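Local coordinates for serine racemase (Enterococcus faecalis, PDB 4ECL), which belongs to the alanine racemase family, pairing a TIM-type barrel domain with a mainly beta C-terminal domain in a two-chain assembly, at residues Ile126-His131 with Gly180-Val185; Phe158-Ala163 with Ile201-Gly206. All blocks are in the same frame, centred on the assembly; numbering follows the deposited sequence.

Both contacts belong to the barrel domain, their centres about 11 Å apart, and their segments alternate along the chain. Contact 1 is buried and apolar: the end of strand 120-127 meets the long helix 169-191 on the outside of the barrel. Contact 2 is only partly buried; it joins the loops that follow two neighbouring strands, 152-158 and 198-200, in a small apolar patch, with waters bridging its segments and a sulfate bound on the 201-206 side. Thr159 ties the two together, its OG1 lying 2.7 Å from Ile126 O in a probable hydrogen bond. Phe182 of contact 1 also touches Thr159 and Ile201 of contact 2, so helix 169-191 serves both.

Contact 1: residues Ile126-His131 with Gly180-Val185; sequences IDTGMH and GSFYKV
The backbones of Thr128 and Ser181 come nearest, with their CA atoms 6.3 Å apart, where the chain leaves strand 120-127 and passes helix 169-191. Ile126 and Asp127 lie at the weakly bonded end of the strand, the chain beyond is loop, and 180-185 are helical throughout, so the meeting is left to side chains. Phe182 takes the central place. With CG anti to its backbone N (chi1 -175°), its ring reaches Ile126, whose CG1 lies 3.9 Å from Phe182 CE1; the two side chains cross at about a right angle. Thr128 CG2 comes to the edge of the same ring, near its plane, and sits 4.0 Å from Phe182 CB. A turn further along the helix, Val185 CG2 approaches Ile126 CG2 at 4.3 Å, so the branched isoleucine meets the ring with one arm and the valine with the other. Threonine suits the strand's exit because its methyl joins this apolar patch while OG1 bonds to Thr159 and Gln178. Ser181 adds a small CB beside the Thr128 methyl, and its OG turns back to the helix, bonding to Lys177 O. Asp127 points away from the helix and shapes the loop instead. Its OD1 accepts from Gly129 N at 2.9 Å, forming an Asx turn, and from His131 N, also at 2.9 Å; the two donors arrive from opposite faces of the carboxylate plane. Gly129 fits the backbone, since at its angles (phi 149°, psi -16°) a CB would be jammed against the carbonyl O of Thr128. Beyond the turn, His131 ND1 bonds to Ser262 O of the second subunit. An apolar strand end packed under an outer helix, with a loop beyond its C-terminal end, is the layered strand-helix arrangement of a TIM-type barrel, here leading directly into the subunit interface.

Contact 2: residues Phe158-Ala163 with Ile201-Gly206; sequences FTHLCA and IQSSYG. With SO4 (sulfate ion), chain G.
Leu161 and Ile201 make the apolar part of the contact, and Leu161 CG rests 3.8 Å from Ile201 O. With Ile201 CG1 beside the backbone N (chi1 -69°), CG2 is left anti to that N and faces the leucine fork, 4.0 Å from both Leu161 CD1 and Leu161 CD2. Compact, branched residues suit this joint of two close loops. Water 2 joins their backbones, accepting from Leu161 N at 2.8 Å and donating to Ile201 O at 2.7 Å. Water 1, in the plane of the His160 ring at its edge, is 3.0 Å from His160 NE2 and bonds weakly to Ser203 OG; a ring nitrogen and a short hydroxyl suit this bridge. Further out, Thr159 O and Ile201 O, two acceptors lying side by side, are brought together by Arg219 NH2, which bonds to Thr159 O and weakly to Ile201 O. At the start of helix 204-209, Ser204 OG is small enough to reach sulfate O2, at 2.6 Å, beside its own N-H; the same OG is also bonded to Gly221 N and Ala223 N, which fix it in place. Tyr42, Gly221 and Val222 complete the anion's surroundings. An anion held by N-H groups from a helix start and from the loop after strand 217-220 resembles the phosphate-binding sites of TIM-type barrels, although this sulfate probably came from the crystallisation liquor.

Contact 1: residues Ile126-His131 with Gly180-Val185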
loop_
_atom_site.group_PDB
_atom_site.type_symbol
_atom_site.label_atom_id
_atom_site.label_comp_id
_atom_site.label_asym_id
_atom_site.label_seq_id
_atom_site.Cartn_x
_atom_site.Cartn_y
_atom_site.Cartn_z
ATOM N N ILE A 126 9.489 6.219 -27.566
ATOM C CA ILE A 126 10.822 6.703 -27.894
ATOM C C ILE A 126 11.471 7.231 -26.632
ATOM O O ILE A 126 10.892 8.056 -25.939
ATOM C CB ILE A 126 10.777 7.860 -28.917
ATOM C CG1 ILE A 126 9.900 7.504 -30.123
ATOM C CG2 ILE A 126 12.188 8.217 -29.375
ATOM C CD1 ILE A 126 10.519 6.453 -31.036
ATOM N N ASP A 127 12.670 6.765 -26.325
ATOM C CA ASP A 127 13.380 7.312 -25.179
ATOM C C ASP A 127 14.036 8.612 -25.610
ATOM O O ASP A 127 14.905 8.609 -26.491
ATOM C CB ASP A 127 14.433 6.320 -24.658
ATOM C CG ASP A 127 15.409 6.956 -23.668
ATOM O OD1 ASP A 127 15.068 7.995 -23.057
ATOM O OD2 ASP A 127 16.527 6.413 -23.493
ATOM N N THR A 128 13.635 9.724 -25.001
ATOM C CA THR A 128 14.235 11.003 -25.370
ATOM C C THR A 128 15.110 11.603 -24.272
ATOM O O THR A 128 15.499 12.764 -24.358
ATOM C CB THR A 128 13.174 12.034 -25.809
ATOM O OG1 THR A 128 12.145 12.123 -24.813
ATOM C CG2 THR A 128 12.549 11.606 -27.119
ATOM N N GLY A 129 15.423 10.819 -23.246
ATOM C CA GLY A 129 16.301 11.298 -22.192
ATOM C C GLY A 129 16.022 10.696 -20.825
ATOM O O GLY A 129 16.849 10.773 -19.911
HETATM N N MSE A 130 14.852 10.093 -20.683
HETATM C CA MSE A 130 14.470 9.457 -19.425
HETATM C C MSE A 130 15.326 8.215 -19.186
HETATM O O MSE A 130 15.637 7.870 -18.043
HETATM C CB MSE A 130 12.989 9.088 -19.466
HETATM C CG MSE A 130 12.547 8.081 -18.440
HETATM SE SE MSE A 130 10.781 8.542 -17.769
HETATM C CE MSE A 130 11.240 10.343 -17.193
ATOM N N HIS A 131 15.717 7.561 -20.279
ATOM C CA HIS A 131 16.605 6.405 -20.219
ATOM C C HIS A 131 16.038 5.245 -19.397
ATOM O O HIS A 131 16.772 4.531 -18.712
ATOM C CB HIS A 131 17.968 6.823 -19.681
ATOM C CG HIS A 131 18.675 7.808 -20.557
ATOM N ND1 HIS A 131 19.623 8.688 -20.080
ATOM C CD2 HIS A 131 18.557 8.061 -21.881
ATOM C CE1 HIS A 131 20.064 9.436 -21.075
ATOM N NE2 HIS A 131 19.439 9.072 -22.180
ATOM N N GLY A 180 12.745 18.501 -28.816
ATOM C CA GLY A 180 13.496 18.639 -30.052
ATOM C C GLY A 180 13.943 17.294 -30.604
ATOM O O GLY A 180 13.816 17.027 -31.805
ATOM N N SER A 181 14.465 16.441 -29.730
ATOM C CA SER A 181 14.928 15.119 -30.134
ATOM C C SER A 181 13.770 14.319 -30.694
ATOM O O SER A 181 13.927 13.572 -31.653
ATOM C CB SER A 181 15.507 14.362 -28.938
ATOM O OG SER A 181 16.487 15.139 -28.280
ATOM N N PHE A 182 12.605 14.468 -30.077
ATOM C CA PHE A 182 11.449 13.683 -30.471
ATOM C C PHE A 182 11.006 14.002 -31.901
ATOM O O PHE A 182 10.716 13.103 -32.691
ATOM C CB PHE A 182 10.290 13.907 -29.493
ATOM C CG PHE A 182 9.106 13.039 -29.764
ATOM C CD1 PHE A 182 9.111 11.704 -29.387
ATOM C CD2 PHE A 182 7.989 13.550 -30.393
ATOM C CE1 PHE A 182 8.017 10.896 -29.636
ATOM C CE2 PHE A 182 6.899 12.748 -30.649
ATOM C CZ PHE A 182 6.912 11.420 -30.275
ATOM N N TYR A 183 10.932 15.287 -32.229
ATOM C CA TYR A 183 10.475 15.683 -33.557
ATOM C C TYR A 183 11.546 15.458 -34.618
ATOM O O TYR A 183 11.234 15.258 -35.796
ATOM C CB TYR A 183 9.957 17.123 -33.555
ATOM C CG TYR A 183 8.611 17.233 -32.867
ATOM C CD1 TYR A 183 7.466 16.715 -33.460
ATOM C CD2 TYR A 183 8.487 17.829 -31.619
ATOM C CE1 TYR A 183 6.237 16.795 -32.837
ATOM C CE2 TYR A 183 7.256 17.918 -30.987
ATOM C CZ TYR A 183 6.133 17.400 -31.604
ATOM O OH TYR A 183 4.895 17.481 -30.993
ATOM N N LYS A 184 12.805 15.475 -34.196
ATOM C CA LYS A 184 13.884 15.074 -35.093
ATOM C C LYS A 184 13.627 13.650 -35.583
ATOM O O LYS A 184 13.733 13.375 -36.785
ATOM C CB LYS A 184 15.245 15.190 -34.412
ATOM C CG LYS A 184 15.778 16.611 -34.336
ATOM C CD LYS A 184 17.181 16.654 -33.732
ATOM C CE LYS A 184 17.822 18.037 -33.873
ATOM N NZ LYS A 184 16.969 19.137 -33.319
ATOM N N VAL A 185 13.264 12.759 -34.660
ATOM C CA VAL A 185 12.892 11.392 -35.025
ATOM C C VAL A 185 11.736 11.382 -36.020
ATOM O O VAL A 185 11.793 10.697 -37.046
ATOM C CB VAL A 185 12.454 10.556 -33.821
ATOM C CG1 VAL A 185 11.828 9.245 -34.301
ATOM C CG2 VAL A 185 13.629 10.288 -32.875
#

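Contact 2: residues Phe158-Ala163 with Ile201-Gly206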
loop_
_atom_site.group_PDB
_atom_site.type_symbol
_atom_site.label_atom_id
_atom_site.label_comp_id
_atom_site.label_asym_id
_atom_site.label_seq_id
_atom_site.Cartn_x
_atom_site.Cartn_y
_atom_site.Cartn_z
ATOM N N PHE A 158 5.242 7.809 -28.954
ATOM C CA PHE A 158 5.220 8.699 -27.808
ATOM C C PHE A 158 6.506 8.723 -27.017
ATOM O O PHE A 158 7.374 7.871 -27.211
ATOM C CB PHE A 158 4.018 8.380 -26.902
ATOM C CG PHE A 158 4.154 7.121 -26.062
ATOM C CD1 PHE A 158 3.904 5.865 -26.605
ATOM C CD2 PHE A 158 4.449 7.209 -24.711
ATOM C CE1 PHE A 158 3.993 4.724 -25.827
ATOM C CE2 PHE A 158 4.537 6.070 -23.917
ATOM C CZ PHE A 158 4.307 4.828 -24.469
ATOM N N THR A 159 6.617 9.718 -26.135
ATOM C CA THR A 159 7.726 9.809 -25.195
ATOM C C THR A 159 7.264 10.418 -23.864
ATOM O O THR A 159 6.153 10.933 -23.767
ATOM C CB THR A 159 8.914 10.607 -25.795
ATOM O OG1 THR A 159 10.098 10.406 -24.999
ATOM C CG2 THR A 159 8.575 12.094 -25.899
ATOM N N HIS A 160 8.102 10.328 -22.835
ATOM C CA HIS A 160 7.798 10.919 -21.538
ATOM C C HIS A 160 8.807 12.009 -21.224
ATOM O O HIS A 160 10.011 11.812 -21.404
ATOM C CB HIS A 160 7.852 9.861 -20.428
ATOM C CG HIS A 160 6.524 9.248 -20.103
ATOM N ND1 HIS A 160 6.000 8.185 -20.808
ATOM C CD2 HIS A 160 5.613 9.550 -19.147
ATOM C CE1 HIS A 160 4.825 7.856 -20.300
ATOM N NE2 HIS A 160 4.566 8.670 -19.292
ATOM N N LEU A 161 8.322 13.152 -20.745
ATOM C CA LEU A 161 9.201 14.239 -20.323
ATOM C C LEU A 161 9.657 14.043 -18.881
ATOM O O LEU A 161 8.863 13.682 -18.009
ATOM C CB LEU A 161 8.500 15.581 -20.477
ATOM C CG LEU A 161 7.987 15.866 -21.885
ATOM C CD1 LEU A 161 7.106 17.135 -21.895
ATOM C CD2 LEU A 161 9.164 15.995 -22.863
ATOM N N CYS A 162 10.941 14.285 -18.634
ATOM C CA CYS A 162 11.503 14.098 -17.300
ATOM C C CYS A 162 11.068 15.126 -16.276
ATOM O O CYS A 162 10.838 14.789 -15.121
ATOM C CB CYS A 162 13.023 14.110 -17.365
ATOM S SG CYS A 162 13.688 12.613 -18.072
ATOM N N ALA A 163 10.992 16.383 -16.685
ATOM C CA ALA A 163 10.893 17.475 -15.722
ATOM C C ALA A 163 10.020 18.618 -16.221
ATOM O O ALA A 163 10.374 19.790 -16.078
ATOM C CB ALA A 163 12.293 17.993 -15.387
ATOM N N ILE A 201 3.151 13.307 -26.017
ATOM C CA ILE A 201 4.403 13.699 -25.383
ATOM C C ILE A 201 4.101 14.123 -23.947
ATOM O O ILE A 201 4.930 13.970 -23.046
ATOM C CB ILE A 201 5.005 14.910 -26.156
ATOM C CG1 ILE A 201 5.477 14.473 -27.540
ATOM C CG2 ILE A 201 6.169 15.564 -25.416
ATOM C CD1 ILE A 201 5.603 15.646 -28.509
ATOM N N GLN A 202 2.896 14.652 -23.737
ATOM C CA GLN A 202 2.560 15.298 -22.466
ATOM C C GLN A 202 1.834 14.431 -21.447
ATOM O O GLN A 202 0.895 13.685 -21.762
ATOM C CB GLN A 202 1.711 16.551 -22.705
ATOM C CG GLN A 202 2.355 17.589 -23.598
ATOM C CD GLN A 202 1.334 18.302 -24.428
ATOM O OE1 GLN A 202 0.756 17.715 -25.348
ATOM N NE2 GLN A 202 1.061 19.560 -24.086
ATOM N N SER A 203 2.275 14.566 -20.206
ATOM C CA SER A 203 1.477 14.146 -19.074
ATOM C C SER A 203 0.869 15.415 -18.479
ATOM O O SER A 203 0.831 16.439 -19.167
ATOM C CB SER A 203 2.341 13.387 -18.071
ATOM O OG SER A 203 2.762 12.163 -18.636
ATOM N N SER A 204 0.404 15.361 -17.222
ATOM C CA SER A 204 -0.273 16.514 -16.592
ATOM C C SER A 204 0.516 17.819 -16.683
ATOM O O SER A 204 -0.011 18.838 -17.111
ATOM C CB SER A 204 -0.606 16.253 -15.109
ATOM O OG SER A 204 -1.584 15.235 -14.938
ATOM N N TYR A 205 1.769 17.808 -16.251
ATOM C CA TYR A 205 2.548 19.042 -16.273
ATOM C C TYR A 205 2.984 19.448 -17.695
ATOM O O TYR A 205 3.340 20.606 -17.945
ATOM C CB TYR A 205 3.737 18.947 -15.315
ATOM C CG TYR A 205 3.327 19.055 -13.864
ATOM C CD1 TYR A 205 3.109 20.296 -13.273
ATOM C CD2 TYR A 205 3.144 17.919 -13.089
ATOM C CE1 TYR A 205 2.725 20.409 -11.938
ATOM C CE2 TYR A 205 2.763 18.016 -11.752
ATOM C CZ TYR A 205 2.553 19.264 -11.182
ATOM O OH TYR A 205 2.175 19.359 -9.853
ATOM N N GLY A 206 2.941 18.495 -18.619
ATOM C CA GLY A 206 3.240 18.779 -20.016
ATOM C C GLY A 206 2.180 19.703 -20.584
ATOM O O GLY A 206 2.481 20.663 -21.305
HETATM S S SO4 G . 0.917 12.468 -14.334
HETATM O O1 SO4 G . 1.455 11.313 -15.062
HETATM O O2 SO4 G . -0.089 13.131 -15.163
HETATM O O3 SO4 G . 0.311 11.978 -13.099
HETATM O O4 SO4 G . 2.002 13.385 -14.003
HETATM O O HOH W 1 1.824 8.910 -18.127
HETATM O O HOH W 2 5.527 13.182 -20.493
#